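Side-chain contact in formylmethanofuran--tetrahydromethanopterin formyltransferase (Methanosarcina barkeri, PDB 1M5S), which catalyses the reversible transfer of a formyl group from formylmethanofuran to tetrahydromethanopterin, an early step in methanogenesis from carbon dioxide: residues V23-A28 against V35-A40. Sequence-based numbering, arbitrary orientation.
Sequences VLITAA and VAATEA
I25, near the end of strand 12-26, faces A36 and A37 on helix 30-41, and the two backbones come nearest at I25 and A37, whose CA atoms lie 6.7 Å apart. The chain leaves the strand after T26, turns within a few residues and folds back as the helix, so the two segments are close in sequence and meet by packing of the I25 side chain on the helix, with no hydrogen bond between them. Within the helix, the bond from A40 N to A36 O (2.9 Å) spans the turn that begins at the two alanines touched by I25.

One side chain on the strand does the touching, and its two arms reach successive residues. With CG1 anti to the carbonyl carbon (chi1 -54°), CG2 is left anti to the backbone N, and this methyl meets the methyl of A36, I25 CG2 to A36 CB being 4.0 Å. The longer arm is extended (chi2 162°) and carries CD1 onto the helix backbone, 3.7 Å from A37 CA. The same methyl passes A37 CB at 4.1 Å, so it rests against both the main chain and the short side chain of A37. The short side chains of A36 and A37 are consistent with so close an approach of strand and helix, and all three residues are buried and joined by apolar contact alone.

The contact thus joins a helix to the strand that leads into it, within the protein's alpha/beta sandwich. Strand 71-78 pairs antiparallel with this strand, I25 bonding through its backbone to V72, and its V72 and V74 also touch A37. T102 packs on A36 near strand 103-106, which pairs along the strand's other edge, while C95 of helix 81-95 touches A40. Beyond the helix, T38 packs on T38 of a second subunit.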
loop_
_atom_site.group_PDB
_atom_site.type_symbol
_atom_site.label_atom_id
_atom_site.label_comp_id
_atom_site.label_asym_id
_atom_site.label_seq_id
_atom_site.Cartn_x
_atom_site.Cartn_y
_atom_site.Cartn_z
ATOM N N VAL A 23 -3.064 23.286 0.562
ATOM C CA VAL A 23 -3.119 22.998 -0.879
ATOM C C VAL A 23 -3.889 21.693 -1.129
ATOM O O VAL A 23 -3.642 20.690 -0.466
ATOM C CB VAL A 23 -1.698 22.829 -1.495
ATOM C CG1 VAL A 23 -1.795 22.705 -2.998
ATOM C CG2 VAL A 23 -0.814 23.983 -1.109
ATOM N N LEU A 24 -4.782 21.703 -2.119
ATOM C CA LEU A 24 -5.442 20.488 -2.589
ATOM C C LEU A 24 -4.775 19.981 -3.864
ATOM O O LEU A 24 -4.689 20.706 -4.856
ATOM C CB LEU A 24 -6.920 20.762 -2.873
ATOM C CG LEU A 24 -7.746 19.653 -3.525
ATOM C CD1 LEU A 24 -7.795 18.433 -2.626
ATOM C CD2 LEU A 24 -9.140 20.158 -3.786
ATOM N N ILE A 25 -4.195 18.786 -3.791
ATOM C CA ILE A 25 -3.672 18.124 -4.983
ATOM C C ILE A 25 -4.667 17.056 -5.433
ATOM O O ILE A 25 -4.998 16.156 -4.664
ATOM C CB ILE A 25 -2.296 17.457 -4.716
ATOM C CG1 ILE A 25 -1.311 18.481 -4.143
ATOM C CG2 ILE A 25 -1.724 16.885 -6.017
ATOM C CD1 ILE A 25 -0.113 17.862 -3.466
ATOM N N THR A 26 -5.248 17.238 -6.620
ATOM C CA THR A 26 -6.053 16.181 -7.230
ATOM C C THR A 26 -5.241 15.435 -8.276
ATOM O O THR A 26 -4.157 15.882 -8.671
ATOM C CB THR A 26 -7.336 16.710 -7.896
ATOM O OG1 THR A 26 -6.999 17.428 -9.085
ATOM C CG2 THR A 26 -8.121 17.621 -6.938
ATOM N N ALA A 27 -5.714 14.243 -8.632
ATOM C CA ALA A 27 -5.021 13.391 -9.587
ATOM C C ALA A 27 -6.007 12.388 -10.155
ATOM O O ALA A 27 -7.174 12.361 -9.748
ATOM C CB ALA A 27 -3.859 12.675 -8.911
ATOM N N ALA A 28 -5.548 11.594 -11.122
ATOM C CA ALA A 28 -6.422 10.660 -11.827
ATOM C C ALA A 28 -7.003 9.629 -10.861
ATOM O O ALA A 28 -8.182 9.267 -10.968
ATOM C CB ALA A 28 -5.656 9.964 -12.957
ATOM N N VAL A 35 1.031 9.875 -4.180
ATOM C CA VAL A 35 2.410 9.984 -4.650
ATOM C C VAL A 35 2.899 11.440 -4.684
ATOM O O VAL A 35 3.949 11.756 -4.120
ATOM C CB VAL A 35 2.565 9.351 -6.058
ATOM C CG1 VAL A 35 3.913 9.723 -6.667
ATOM C CG2 VAL A 35 2.443 7.849 -5.959
ATOM N N ALA A 36 2.087 12.326 -5.266
ATOM C CA ALA A 36 2.412 13.753 -5.389
ATOM C C ALA A 36 2.457 14.458 -4.034
ATOM O O ALA A 36 3.407 15.177 -3.734
ATOM C CB ALA A 36 1.394 14.438 -6.290
ATOM N N ALA A 37 1.431 14.229 -3.223
ATOM C CA ALA A 37 1.328 14.831 -1.900
ATOM C C ALA A 37 2.479 14.423 -1.004
ATOM O O ALA A 37 2.945 15.207 -0.192
ATOM C CB ALA A 37 0.012 14.441 -1.254
ATOM N N THR A 38 2.925 13.182 -1.151
ATOM C CA THR A 38 4.007 12.653 -0.336
ATOM C C THR A 38 5.350 13.258 -0.735
ATOM O O THR A 38 6.114 13.713 0.118
ATOM C CB THR A 38 4.070 11.116 -0.453
ATOM O OG1 THR A 38 2.830 10.561 0.012
ATOM C CG2 THR A 38 5.220 10.556 0.378
ATOM N N GLU A 39 5.635 13.245 -2.036
ATOM C CA GLU A 39 6.847 13.846 -2.575
ATOM C C GLU A 39 6.937 15.323 -2.178
ATOM O O GLU A 39 7.974 15.783 -1.702
ATOM C CB GLU A 39 6.850 13.707 -4.101
ATOM C CG GLU A 39 8.079 14.274 -4.786
ATOM C CD GLU A 39 9.361 13.530 -4.439
ATOM O OE1 GLU A 39 9.346 12.283 -4.385
ATOM O OE2 GLU A 39 10.404 14.198 -4.271
ATOM N N ALA A 40 5.799 16.006 -2.222
ATOM C CA ALA A 40 5.739 17.448 -1.995
ATOM C C ALA A 40 5.871 17.849 -0.525
ATOM O O ALA A 40 6.140 19.014 -0.228
ATOM C CB ALA A 40 4.445 18.007 -2.570
#